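Local coordinates for protein polycyclic ketone monooxygenase (PDB 5MQ6) that uses FAD and NADPH to insert one oxygen atom beside the carbonyl of ketones, bulky polycyclic ones especially, giving esters or lactones, at residues Gly89-Ala94 and Trp171-Lys176; Ser138-Leu143 and Gly157-Glu162; Glu144-Ile149 and Ala164-Thr169. All blocks are in the same frame, centred on the assembly; numbering follows the deposited sequence.

Interaction 1 (Gly89-Ala94 and Trp171-Lys176); sequences GGLLYA and WKLHDK. With FAD (flavin-adenine dinucleotide), chain B.
Leu173, in the loop that follows helix 157-170, packs against Leu91 and Ala94 on one flank of helix 88-99, a worked example of the residue just after a Schellman motif packing on a neighbouring helix. Trp171 is the first residue past the helix, and its NE1 is hydrogen-bonded to Glu99. Lys172, with positive phi, is the C-prime residue of the motif, in which Lys172 N returns to Thr169 O and Leu173 N to Ala168 O. The reversal delivers Leu173 to the interface. With CG anti to the carbonyl carbon (chi1 -59°), its CD1 lies 3.6 Å from Leu91 CD2 and 3.7 Å from Ala94 CB, while Leu173 CD2 lies 4.1 Å from Ala94 CB. From Leu173 to Lys176 the chain makes a type I beta turn, closed by Lys176 N to Leu173 O at 2.9 Å. At the start of the other segment, Gly89 N donates to FAD O1P at 2.9 Å, consistent with a Rossmann-type GxGxxG turn; a CB here would run into that oxygen. Ala94 also touches Ile83 of strand 78-84, Lys176 pairs through its backbone with Met111 of strand 109-112, and Leu92 and Tyr93 pack on helix 541-562.

Interaction 2 (Ser138-Leu143 and Gly157-Glu162); sequences SYMPLL and GPELLE. With FAD (flavin-adenine dinucleotide), chain B.
Leu160 presents one methyl, CD2, to two neighbouring side chains of the other segment, Tyr139 and Met140, which receive it in quite different ways. The tyrosine offers its edge: CE2 stands 4.2 Å from Leu160 CD2, and the methyl lies near the plane of the ring. The methionine instead bends round the same methyl. Its CG is 3.8 Å from Leu160 CD2, and the turn at chi3 (69°) brings CE back to within 4.0 Å of that atom, so that CG, SD and CE all border it. The same bend sets Met140 CE 3.9 Å from Glu159 O and beside Glu159 CG, and the thioether end thus rests on the first turns of helix 157-170.

The Tyr139 ring has a second task on its cofactor side. CG is anti to the backbone N (chi1 179°), which sends the ring toward FAD. One face looks onto the flavin, with FAD C4 above the plane but offset toward the rim, and Tyr139 CE1 approaches FAD C2 at 3.4 Å. In the ring plane, Tyr139 OH is hydrogen-bonded to FAD O3' at 2.9 Å, and either oxygen could be the donor. Trp122 NE1 is hydrogen-bonded to the same phenolic oxygen. Between them, the ribityl hydroxyl and the indole hold the ring's polar end, while Leu160 supports its flank: a second-shell leucine backing a first-shell tyrosine of the FAD site.

Met140 is the first residue beyond helix 136-139, and Met140 O is hydrogen-bonded to Gln329 NE2 of helix 328-340. Pro141 O is hydrogen-bonded to His163 NE2 farther along helix 157-170, and Leu142, in the N-cap position of helix 143-146, packs on Leu92 and Val95 of helix 88-99.

Interaction 3 (Glu144-Ile149 and Ala164-Thr169); sequences EETGYI and AYRIAT
Arg166 lays its guanidinium flat on one face of the Tyr148 ring, the two planes only 4° apart and their centres separated by 3.8 Å. This is both a parallel stack and a cation-pi contact. NH1 sits above the middle of the ring, Arg166 CZ is 3.4 Å from Tyr148 CD1, and NH2 lies 3.5 Å from Tyr148 CE1. The arginine runs out extended from its helix and then bends at chi3 (-53°), a turn that brings the flat group face-on to the ring while CD remains against Tyr148 CB. Both partners are further fixed from helix 157-170: Arg166 NH2 forms a salt bridge with Glu162, Arg166 NH1 is hydrogen-bonded to His163 ND1, and Tyr148 OH is hydrogen-bonded to Glu159 OE2. Replacing Arg166 by alanine removes the guanidinium, and is likely to leave the Tyr148 face without its stacking partner, Glu162 without its salt bridge and His163 ND1 without its hydrogen bond.

Short helix 143-146 ends at Gly147, a residue of positive phi, and the loop after it carries Tyr148 onto the side of helix 157-170, within the FAD-binding, Rossmann-type part of the chain. Thr146 occupies the last turn before that change of direction. Its OG1 stands between the backbone N and the carbonyl carbon (chi1 51°), turned back into its own helix, where it is hydrogen-bonded to Leu142 O and Leu143 O; Tyr148 N also donates to it, weakly, at 3.4 Å. The apolar side of the threonine is thereby left for the facing helix, with Thr146 CB 4.1 Å from Arg166 CD and Thr146 CG2 4.3 Å from Ile167 CG1. Ile167 in turn packs on Val95 of helix 88-99.

Overall arrangement
The three contacts follow helix 157-170 from its first turn to the loop beyond its end, with centres about 8 Å apart between interactions 2 and 3, about 11 Å between 1 and 3, and about 15 Å between 1 and 2. Interactions 1 and 2 touch FAD directly, at the pyrophosphate and at the flavin and ribityl chain respectively, and the Tyr139 side chain lies about 9 Å from the bound NADPH. Interaction 3 stands farther off, the Ile167 side chain being about 10 Å from FAD. Leu142 packs on both other contacts, its CG 4.0 Å from Leu92 CD2 and its CD1 4.0 Å from Ile167 CG2. A probable hydrogen bond, His174 NE2 to Thr169 OG1 at 3.0 Å, joins interactions 1 and 3.

Interaction 1 (Gly89-Ala94 and Trp171-Lys176)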
loop_
_atom_site.group_PDB
_atom_site.type_symbol
_atom_site.label_atom_id
_atom_site.label_comp_id
_atom_site.label_asym_id
_atom_site.label_seq_id
_atom_site.Cartn_x
_atom_site.Cartn_y
_atom_site.Cartn_z
ATOM N N GLY A 89 -6.859 -0.179 -8.333
ATOM C CA GLY A 89 -7.704 -1.266 -7.892
ATOM C C GLY A 89 -9.158 -1.173 -8.269
ATOM O O GLY A 89 -9.720 -2.102 -8.803
ATOM N N GLY A 90 -9.797 -0.069 -7.936
ATOM C CA GLY A 90 -11.160 0.114 -8.342
ATOM C C GLY A 90 -11.357 0.169 -9.831
ATOM O O GLY A 90 -12.380 -0.315 -10.353
ATOM N N LEU A 91 -10.407 0.796 -10.529
ATOM C CA LEU A 91 -10.456 0.740 -11.988
ATOM C C LEU A 91 -10.435 -0.699 -12.530
ATOM O O LEU A 91 -11.190 -1.005 -13.444
ATOM C CB LEU A 91 -9.354 1.555 -12.614
ATOM C CG LEU A 91 -9.466 3.077 -12.479
ATOM C CD1 LEU A 91 -8.106 3.639 -12.826
ATOM C CD2 LEU A 91 -10.571 3.575 -13.403
ATOM N N LEU A 92 -9.531 -1.538 -12.015
ATOM C CA LEU A 92 -9.524 -2.936 -12.394
ATOM C C LEU A 92 -10.839 -3.622 -12.133
ATOM O O LEU A 92 -11.321 -4.419 -12.968
ATOM C CB LEU A 92 -8.419 -3.663 -11.654
ATOM C CG LEU A 92 -7.113 -3.548 -12.384
ATOM C CD1 LEU A 92 -5.947 -4.002 -11.411
ATOM C CD2 LEU A 92 -7.171 -4.425 -13.684
ATOM N N TYR A 93 -11.462 -3.330 -11.033
ATOM C CA TYR A 93 -12.796 -3.949 -10.793
ATOM C C TYR A 93 -13.781 -3.478 -11.880
ATOM O O TYR A 93 -14.571 -4.275 -12.442
ATOM C CB TYR A 93 -13.414 -3.464 -9.466
ATOM C CG TYR A 93 -13.176 -4.178 -8.144
ATOM C CD1 TYR A 93 -13.274 -5.564 -7.989
ATOM C CD2 TYR A 93 -13.008 -3.413 -7.004
ATOM C CE1 TYR A 93 -13.115 -6.164 -6.770
ATOM C CE2 TYR A 93 -12.917 -3.979 -5.744
ATOM C CZ TYR A 93 -13.000 -5.355 -5.617
ATOM O OH TYR A 93 -12.919 -5.807 -4.343
ATOM N N ALA A 94 -13.745 -2.177 -12.169
ATOM C CA ALA A 94 -14.691 -1.607 -13.120
ATOM C C ALA A 94 -14.481 -2.170 -14.520
ATOM O O ALA A 94 -15.456 -2.640 -15.196
ATOM C CB ALA A 94 -14.550 -0.085 -13.183
ATOM N N TRP A 171 -12.679 2.930 -20.807
ATOM C CA TRP A 171 -13.868 2.148 -20.438
ATOM C C TRP A 171 -15.028 2.994 -20.052
ATOM O O TRP A 171 -15.972 2.489 -19.456
ATOM C CB TRP A 171 -13.536 1.082 -19.365
ATOM C CG TRP A 171 -12.864 -0.118 -19.952
ATOM C CD1 TRP A 171 -13.474 -1.223 -20.345
ATOM C CD2 TRP A 171 -11.452 -0.324 -20.203
ATOM N NE1 TRP A 171 -12.569 -2.130 -20.801
ATOM C CE2 TRP A 171 -11.321 -1.601 -20.749
ATOM C CE3 TRP A 171 -10.329 0.447 -20.043
ATOM C CZ2 TRP A 171 -10.091 -2.167 -21.108
ATOM C CZ3 TRP A 171 -9.029 -0.122 -20.388
ATOM C CH2 TRP A 171 -8.943 -1.374 -20.942
ATOM N N LYS A 172 -14.982 4.278 -20.415
ATOM C CA LYS A 172 -16.078 5.202 -20.244
ATOM C C LYS A 172 -16.585 5.279 -18.857
ATOM O O LYS A 172 -17.742 5.163 -18.580
ATOM C CB LYS A 172 -17.165 4.867 -21.283
ATOM C CG LYS A 172 -16.474 4.742 -22.659
ATOM C CD LYS A 172 -17.392 4.668 -23.852
ATOM C CE LYS A 172 -18.102 3.329 -23.874
ATOM N NZ LYS A 172 -17.270 2.126 -24.111
ATOM N N LEU A 173 -15.678 5.585 -17.965
ATOM C CA LEU A 173 -15.990 5.629 -16.560
ATOM C C LEU A 173 -16.167 7.005 -16.023
ATOM O O LEU A 173 -16.536 7.146 -14.874
ATOM C CB LEU A 173 -14.896 4.865 -15.774
ATOM C CG LEU A 173 -14.696 3.425 -16.141
ATOM C CD1 LEU A 173 -13.578 2.779 -15.309
ATOM C CD2 LEU A 173 -15.939 2.691 -15.804
ATOM N N HIS A 174 -15.914 8.041 -16.827
ATOM C CA HIS A 174 -15.970 9.389 -16.309
ATOM C C HIS A 174 -17.277 9.835 -15.719
ATOM O O HIS A 174 -17.294 10.655 -14.829
ATOM C CB HIS A 174 -15.519 10.410 -17.349
ATOM C CG HIS A 174 -14.053 10.321 -17.637
ATOM N ND1 HIS A 174 -13.096 10.793 -16.757
ATOM C CD2 HIS A 174 -13.375 9.704 -18.625
ATOM C CE1 HIS A 174 -11.893 10.580 -17.261
ATOM N NE2 HIS A 174 -12.030 9.882 -18.369
ATOM N N ASP A 175 -18.371 9.348 -16.243
ATOM C CA ASP A 175 -19.706 9.720 -15.768
ATOM C C ASP A 175 -20.179 8.641 -14.821
ATOM O O ASP A 175 -21.361 8.534 -14.618
ATOM C CB ASP A 175 -20.634 9.710 -17.006
ATOM C CG ASP A 175 -20.542 8.322 -17.785
ATOM O OD1 ASP A 175 -19.435 7.650 -17.754
ATOM O OD2 ASP A 175 -21.560 7.899 -18.424
ATOM N N LYS A 176 -19.305 7.778 -14.285
ATOM C CA LYS A 176 -19.725 6.773 -13.290
ATOM C C LYS A 176 -18.950 6.840 -11.953
ATOM O O LYS A 176 -18.769 5.851 -11.249
ATOM C CB LYS A 176 -19.554 5.451 -13.965
ATOM C CG LYS A 176 -20.458 5.295 -15.226
ATOM C CD LYS A 176 -20.209 3.946 -15.842
ATOM C CE LYS A 176 -21.258 3.603 -16.925
ATOM N NZ LYS A 176 -20.686 3.749 -18.218
HETATM P PA FAD B . -5.442 3.369 -3.634
HETATM O O1A FAD B . -5.002 3.710 -2.249
HETATM O O2A FAD B . -4.581 3.713 -4.836
HETATM O O5B FAD B . -6.879 4.044 -3.875
HETATM C C5B FAD B . -7.878 3.908 -2.921
HETATM C C4B FAD B . -8.672 5.198 -2.873
HETATM O O4B FAD B . -9.822 4.942 -2.045
HETATM C C3B FAD B . -7.956 6.404 -2.271
HETATM O O3B FAD B . -8.192 7.542 -3.060
HETATM C C2B FAD B . -8.596 6.564 -0.921
HETATM O O2B FAD B . -8.589 7.897 -0.470
HETATM C C1B FAD B . -9.991 6.045 -1.194
HETATM N N9A FAD B . -10.695 5.663 0.006
HETATM C C8A FAD B . -10.253 4.811 0.974
HETATM N N7A FAD B . -11.177 4.757 1.928
HETATM C C5A FAD B . -12.208 5.564 1.626
HETATM C C6A FAD B . -13.500 5.886 2.258
HETATM N N6A FAD B . -13.922 5.426 3.418
HETATM N N1A FAD B . -14.250 6.686 1.545
HETATM C C2A FAD B . -13.868 7.221 0.361
HETATM N N3A FAD B . -12.745 7.009 -0.286
HETATM C C4A FAD B . -11.867 6.178 0.357
HETATM N N1 FAD B . 2.853 -0.267 -4.822
HETATM C C2 FAD B . 3.514 -1.008 -5.770
HETATM O O2 FAD B . 3.206 -2.175 -5.975
HETATM N N3 FAD B . 4.509 -0.468 -6.487
HETATM C C4 FAD B . 4.871 0.808 -6.279
HETATM O O4 FAD B . 5.781 1.247 -6.971
HETATM C C4X FAD B . 4.229 1.689 -5.288
HETATM N N5 FAD B . 4.586 2.991 -5.029
HETATM C C5X FAD B . 3.897 3.673 -4.080
HETATM C C6 FAD B . 4.259 5.071 -3.764
HETATM C C7 FAD B . 3.453 5.724 -2.715
HETATM C C7M FAD B . 3.730 7.155 -2.315
HETATM C C8 FAD B . 2.354 5.026 -1.986
HETATM C C8M FAD B . 1.508 5.692 -0.903
HETATM C C9 FAD B . 2.053 3.715 -2.301
HETATM C C9A FAD B . 2.779 3.022 -3.311
HETATM N N10 FAD B . 2.441 1.682 -3.569
HETATM C C10 FAD B . 3.144 1.012 -4.575
HETATM C "C1'" FAD B . 1.308 1.000 -2.904
HETATM C "C2'" FAD B . 0.004 1.507 -3.651
HETATM O "O2'" FAD B . -0.933 1.987 -2.677
HETATM C "C3'" FAD B . -0.660 0.449 -4.598
HETATM O "O3'" FAD B . 0.284 0.058 -5.598
HETATM C "C4'" FAD B . -1.881 0.908 -5.432
HETATM O "O4'" FAD B . -1.772 2.278 -6.022
HETATM C "C5'" FAD B . -3.168 0.773 -4.593
HETATM O "O5'" FAD B . -4.293 0.816 -5.526
HETATM P P FAD B . -5.729 0.764 -4.777
HETATM O O1P FAD B . -6.745 1.309 -5.847
HETATM O O2P FAD B . -5.830 -0.631 -4.144
HETATM O O3P FAD B . -5.594 1.777 -3.487
#

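Interaction 2 (Ser138-Leu143 and Gly157-Glu162)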
loop_
_atom_site.group_PDB
_atom_site.type_symbol
_atom_site.label_atom_id
_atom_site.label_comp_id
_atom_site.label_asym_id
_atom_site.label_seq_id
_atom_site.Cartn_x
_atom_site.Cartn_y
_atom_site.Cartn_z
ATOM N N SER A 138 5.639 -3.947 -15.438
ATOM C CA SER A 138 5.073 -4.918 -14.509
ATOM C C SER A 138 3.971 -4.344 -13.651
ATOM O O SER A 138 3.060 -5.070 -13.261
ATOM C CB SER A 138 6.229 -5.501 -13.667
ATOM O OG SER A 138 7.022 -6.364 -14.565
ATOM N N TYR A 139 4.034 -3.035 -13.402
ATOM C CA TYR A 139 3.174 -2.356 -12.446
ATOM C C TYR A 139 1.936 -1.720 -13.066
ATOM O O TYR A 139 0.837 -1.911 -12.568
ATOM C CB TYR A 139 3.952 -1.311 -11.668
ATOM C CG TYR A 139 3.057 -0.591 -10.697
ATOM C CD1 TYR A 139 2.621 -1.215 -9.546
ATOM C CD2 TYR A 139 2.703 0.719 -10.915
ATOM C CE1 TYR A 139 1.777 -0.543 -8.645
ATOM C CE2 TYR A 139 1.869 1.406 -10.075
ATOM C CZ TYR A 139 1.377 0.770 -8.939
ATOM O OH TYR A 139 0.548 1.473 -8.096
ATOM N N MET A 140 2.104 -0.949 -14.146
ATOM C CA MET A 140 0.959 -0.247 -14.740
ATOM C C MET A 140 -0.080 -1.272 -15.243
ATOM O O MET A 140 0.241 -2.185 -15.961
ATOM C CB MET A 140 1.406 0.701 -15.812
ATOM C CG MET A 140 2.490 1.672 -15.282
ATOM S SD MET A 140 3.056 2.863 -16.518
ATOM C CE MET A 140 1.615 3.919 -16.733
ATOM N N PRO A 141 -1.296 -1.188 -14.797
ATOM C CA PRO A 141 -2.299 -2.125 -15.257
ATOM C C PRO A 141 -2.726 -1.997 -16.682
ATOM O O PRO A 141 -2.737 -0.905 -17.242
ATOM C CB PRO A 141 -3.539 -1.806 -14.440
ATOM C CG PRO A 141 -3.210 -0.668 -13.570
ATOM C CD PRO A 141 -1.753 -0.319 -13.706
ATOM N N LEU A 142 -3.141 -3.117 -17.250
ATOM C CA LEU A 142 -3.863 -3.120 -18.528
ATOM C C LEU A 142 -3.050 -2.522 -19.655
ATOM O O LEU A 142 -3.597 -1.886 -20.565
ATOM C CB LEU A 142 -5.222 -2.429 -18.395
ATOM C CG LEU A 142 -6.213 -3.051 -17.369
ATOM C CD1 LEU A 142 -7.296 -2.010 -16.989
ATOM C CD2 LEU A 142 -6.798 -4.333 -17.918
ATOM N N LEU A 143 -1.748 -2.784 -19.632
ATOM C CA LEU A 143 -0.866 -2.289 -20.687
ATOM C C LEU A 143 -1.242 -2.877 -22.036
ATOM O O LEU A 143 -1.432 -2.159 -23.013
ATOM C CB LEU A 143 0.635 -2.543 -20.336
ATOM C CG LEU A 143 1.134 -1.549 -19.281
ATOM C CD1 LEU A 143 2.632 -1.672 -19.019
ATOM C CD2 LEU A 143 0.797 -0.084 -19.520
ATOM N N GLY A 157 5.032 9.958 -11.342
ATOM C CA GLY A 157 3.685 10.267 -10.929
ATOM C C GLY A 157 2.785 10.633 -12.071
ATOM O O GLY A 157 1.750 9.974 -12.273
ATOM N N PRO A 158 3.140 11.686 -12.821
ATOM C CA PRO A 158 2.297 12.179 -13.897
ATOM C C PRO A 158 1.949 11.166 -14.923
ATOM O O PRO A 158 0.813 11.131 -15.365
ATOM C CB PRO A 158 3.151 13.284 -14.515
ATOM C CG PRO A 158 3.827 13.871 -13.291
ATOM C CD PRO A 158 4.217 12.652 -12.500
ATOM N N GLU A 159 2.901 10.334 -15.319
ATOM C CA GLU A 159 2.602 9.275 -16.239
ATOM C C GLU A 159 1.604 8.249 -15.612
ATOM O O GLU A 159 0.746 7.674 -16.321
ATOM C CB GLU A 159 3.887 8.610 -16.625
ATOM C CG GLU A 159 3.684 7.492 -17.564
ATOM C CD GLU A 159 4.959 6.941 -18.144
ATOM O OE1 GLU A 159 5.962 7.057 -17.410
ATOM O OE2 GLU A 159 4.888 6.361 -19.286
ATOM N N LEU A 160 1.731 8.059 -14.305
ATOM C CA LEU A 160 0.891 7.131 -13.583
ATOM C C LEU A 160 -0.527 7.600 -13.446
ATOM O O LEU A 160 -1.483 6.820 -13.623
ATOM C CB LEU A 160 1.455 6.753 -12.195
ATOM C CG LEU A 160 2.697 5.892 -12.391
ATOM C CD1 LEU A 160 3.561 5.868 -11.160
ATOM C CD2 LEU A 160 2.404 4.541 -12.835
ATOM N N LEU A 161 -0.649 8.865 -13.132
ATOM C CA LEU A 161 -1.944 9.497 -13.062
ATOM C C LEU A 161 -2.644 9.561 -14.457
ATOM O O LEU A 161 -3.863 9.208 -14.611
ATOM C CB LEU A 161 -1.783 10.845 -12.406
ATOM C CG LEU A 161 -3.002 11.749 -12.337
ATOM C CD1 LEU A 161 -4.041 11.062 -11.469
ATOM C CD2 LEU A 161 -2.657 13.071 -11.621
ATOM N N GLU A 162 -1.872 9.933 -15.474
ATOM C CA GLU A 162 -2.423 9.989 -16.796
ATOM C C GLU A 162 -2.945 8.581 -17.237
ATOM O O GLU A 162 -3.962 8.465 -17.912
ATOM C CB GLU A 162 -1.397 10.601 -17.763
ATOM C CG GLU A 162 -1.675 10.364 -19.251
ATOM C CD GLU A 162 -0.481 10.810 -20.124
ATOM O OE1 GLU A 162 0.247 9.979 -20.733
ATOM O OE2 GLU A 162 -0.225 12.012 -20.165
HETATM P PA FAD B . -5.442 3.369 -3.634
HETATM O O1A FAD B . -5.002 3.710 -2.249
HETATM O O2A FAD B . -4.581 3.713 -4.836
HETATM O O5B FAD B . -6.879 4.044 -3.875
HETATM C C5B FAD B . -7.878 3.908 -2.921
HETATM C C4B FAD B . -8.672 5.198 -2.873
HETATM O O4B FAD B . -9.822 4.942 -2.045
HETATM C C3B FAD B . -7.956 6.404 -2.271
HETATM O O3B FAD B . -8.192 7.542 -3.060
HETATM C C2B FAD B . -8.596 6.564 -0.921
HETATM O O2B FAD B . -8.589 7.897 -0.470
HETATM C C1B FAD B . -9.991 6.045 -1.194
HETATM N N9A FAD B . -10.695 5.663 0.006
HETATM C C8A FAD B . -10.253 4.811 0.974
HETATM N N7A FAD B . -11.177 4.757 1.928
HETATM C C5A FAD B . -12.208 5.564 1.626
HETATM C C6A FAD B . -13.500 5.886 2.258
HETATM N N6A FAD B . -13.922 5.426 3.418
HETATM N N1A FAD B . -14.250 6.686 1.545
HETATM C C2A FAD B . -13.868 7.221 0.361
HETATM N N3A FAD B . -12.745 7.009 -0.286
HETATM C C4A FAD B . -11.867 6.178 0.357
HETATM N N1 FAD B . 2.853 -0.267 -4.822
HETATM C C2 FAD B . 3.514 -1.008 -5.770
HETATM O O2 FAD B . 3.206 -2.175 -5.975
HETATM N N3 FAD B . 4.509 -0.468 -6.487
HETATM C C4 FAD B . 4.871 0.808 -6.279
HETATM O O4 FAD B . 5.781 1.247 -6.971
HETATM C C4X FAD B . 4.229 1.689 -5.288
HETATM N N5 FAD B . 4.586 2.991 -5.029
HETATM C C5X FAD B . 3.897 3.673 -4.080
HETATM C C6 FAD B . 4.259 5.071 -3.764
HETATM C C7 FAD B . 3.453 5.724 -2.715
HETATM C C7M FAD B . 3.730 7.155 -2.315
HETATM C C8 FAD B . 2.354 5.026 -1.986
HETATM C C8M FAD B . 1.508 5.692 -0.903
HETATM C C9 FAD B . 2.053 3.715 -2.301
HETATM C C9A FAD B . 2.779 3.022 -3.311
HETATM N N10 FAD B . 2.441 1.682 -3.569
HETATM C C10 FAD B . 3.144 1.012 -4.575
HETATM C "C1'" FAD B . 1.308 1.000 -2.904
HETATM C "C2'" FAD B . 0.004 1.507 -3.651
HETATM O "O2'" FAD B . -0.933 1.987 -2.677
HETATM C "C3'" FAD B . -0.660 0.449 -4.598
HETATM O "O3'" FAD B . 0.284 0.058 -5.598
HETATM C "C4'" FAD B . -1.881 0.908 -5.432
HETATM O "O4'" FAD B . -1.772 2.278 -6.022
HETATM C "C5'" FAD B . -3.168 0.773 -4.593
HETATM O "O5'" FAD B . -4.293 0.816 -5.526
HETATM P P FAD B . -5.729 0.764 -4.777
HETATM O O1P FAD B . -6.745 1.309 -5.847
HETATM O O2P FAD B . -5.830 -0.631 -4.144
HETATM O O3P FAD B . -5.594 1.777 -3.487
#

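Interaction 3 (Glu144-Ile149 and Ala164-Thr169)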
loop_
_atom_site.group_PDB
_atom_site.type_symbol
_atom_site.label_atom_id
_atom_site.label_comp_id
_atom_site.label_asym_id
_atom_site.label_seq_id
_atom_site.Cartn_x
_atom_site.Cartn_y
_atom_site.Cartn_z
ATOM N N GLU A 144 -1.411 -4.179 -22.077
ATOM C CA GLU A 144 -1.724 -4.794 -23.341
ATOM C C GLU A 144 -3.083 -4.295 -23.849
ATOM O O GLU A 144 -3.227 -4.102 -25.035
ATOM C CB GLU A 144 -1.749 -6.274 -23.243
ATOM C CG GLU A 144 -2.008 -6.929 -24.619
ATOM C CD GLU A 144 -1.880 -8.440 -24.582
ATOM O OE1 GLU A 144 -1.596 -9.053 -23.510
ATOM O OE2 GLU A 144 -2.108 -9.035 -25.641
ATOM N N GLU A 145 -4.050 -4.067 -22.952
ATOM C CA GLU A 145 -5.416 -3.721 -23.345
ATOM C C GLU A 145 -5.582 -2.267 -23.720
ATOM O O GLU A 145 -6.469 -1.914 -24.505
ATOM C CB GLU A 145 -6.410 -4.056 -22.250
ATOM C CG GLU A 145 -6.462 -5.523 -21.941
ATOM C CD GLU A 145 -5.408 -6.048 -20.934
ATOM O OE1 GLU A 145 -4.284 -5.520 -20.617
ATOM O OE2 GLU A 145 -5.714 -7.135 -20.498
ATOM N N THR A 146 -4.735 -1.405 -23.204
ATOM C CA THR A 146 -4.779 -0.037 -23.575
ATOM C C THR A 146 -3.851 0.263 -24.770
ATOM O O THR A 146 -3.938 1.336 -25.370
ATOM C CB THR A 146 -4.347 0.826 -22.434
ATOM O OG1 THR A 146 -3.103 0.342 -21.930
ATOM C CG2 THR A 146 -5.390 0.815 -21.298
ATOM N N GLY A 147 -2.931 -0.648 -25.090
ATOM C CA GLY A 147 -1.838 -0.319 -26.009
ATOM C C GLY A 147 -0.773 0.709 -25.567
ATOM O O GLY A 147 0.047 1.093 -26.330
ATOM N N TYR A 148 -0.742 1.116 -24.321
ATOM C CA TYR A 148 0.155 2.145 -23.862
ATOM C C TYR A 148 1.560 1.581 -23.636
ATOM O O TYR A 148 1.720 0.435 -23.174
ATOM C CB TYR A 148 -0.347 2.749 -22.573
ATOM C CG TYR A 148 0.538 3.870 -22.102
ATOM C CD1 TYR A 148 0.674 5.040 -22.869
ATOM C CD2 TYR A 148 1.270 3.762 -20.933
ATOM C CE1 TYR A 148 1.489 6.073 -22.467
ATOM C CE2 TYR A 148 2.117 4.812 -20.521
ATOM C CZ TYR A 148 2.240 5.939 -21.299
ATOM O OH TYR A 148 3.058 6.946 -20.913
ATOM N N ILE A 149 2.567 2.378 -24.002
ATOM C CA ILE A 149 3.982 1.987 -23.871
ATOM C C ILE A 149 4.529 2.978 -22.890
ATOM O O ILE A 149 4.658 4.140 -23.235
ATOM C CB ILE A 149 4.773 2.074 -25.220
ATOM C CG1 ILE A 149 4.194 1.120 -26.210
ATOM C CG2 ILE A 149 6.249 1.706 -25.062
ATOM C CD1 ILE A 149 4.693 1.246 -27.630
ATOM N N ALA A 164 -4.198 6.181 -15.294
ATOM C CA ALA A 164 -5.481 6.069 -14.613
ATOM C C ALA A 164 -6.605 6.747 -15.433
ATOM O O ALA A 164 -7.680 6.162 -15.662
ATOM C CB ALA A 164 -5.348 6.745 -13.228
ATOM N N TYR A 165 -6.330 7.959 -15.902
ATOM C CA TYR A 165 -7.236 8.680 -16.824
ATOM C C TYR A 165 -7.406 7.989 -18.136
ATOM O O TYR A 165 -8.524 7.926 -18.648
ATOM C CB TYR A 165 -6.862 10.175 -16.993
ATOM C CG TYR A 165 -7.476 10.873 -15.860
ATOM C CD1 TYR A 165 -6.983 10.742 -14.555
ATOM C CD2 TYR A 165 -8.669 11.629 -16.046
ATOM C CE1 TYR A 165 -7.596 11.397 -13.451
ATOM C CE2 TYR A 165 -9.279 12.289 -14.956
ATOM C CZ TYR A 165 -8.756 12.130 -13.666
ATOM O OH TYR A 165 -9.449 12.658 -12.627
ATOM N N ARG A 166 -6.327 7.398 -18.644
ATOM C CA ARG A 166 -6.425 6.633 -19.874
ATOM C C ARG A 166 -7.407 5.466 -19.704
ATOM O O ARG A 166 -8.210 5.117 -20.621
ATOM C CB ARG A 166 -5.053 6.135 -20.313
ATOM C CG ARG A 166 -5.071 5.153 -21.473
ATOM C CD ARG A 166 -3.661 4.812 -21.996
ATOM N NE ARG A 166 -2.922 6.017 -22.311
ATOM C CZ ARG A 166 -2.010 6.644 -21.564
ATOM N NH1 ARG A 166 -1.564 6.156 -20.400
ATOM N NH2 ARG A 166 -1.548 7.815 -22.015
ATOM N N ILE A 167 -7.312 4.796 -18.562
ATOM C CA ILE A 167 -8.184 3.635 -18.325
ATOM C C ILE A 167 -9.623 4.133 -18.200
ATOM O O ILE A 167 -10.518 3.583 -18.829
ATOM C CB ILE A 167 -7.771 2.824 -17.086
ATOM C CG1 ILE A 167 -6.426 2.140 -17.389
ATOM C CG2 ILE A 167 -8.807 1.726 -16.743
ATOM C CD1 ILE A 167 -5.645 1.745 -16.183
ATOM N N ALA A 168 -9.838 5.155 -17.388
ATOM C CA ALA A 168 -11.208 5.626 -17.198
ATOM C C ALA A 168 -11.854 6.077 -18.493
ATOM O O ALA A 168 -13.080 5.863 -18.717
ATOM C CB ALA A 168 -11.216 6.744 -16.189
ATOM N N THR A 169 -11.034 6.669 -19.373
ATOM C CA THR A 169 -11.476 7.103 -20.699
ATOM C C THR A 169 -11.809 5.923 -21.566
ATOM O O THR A 169 -12.871 5.875 -22.181
ATOM C CB THR A 169 -10.368 7.919 -21.366
ATOM O OG1 THR A 169 -10.251 9.171 -20.663
ATOM C CG2 THR A 169 -10.644 8.183 -22.873
#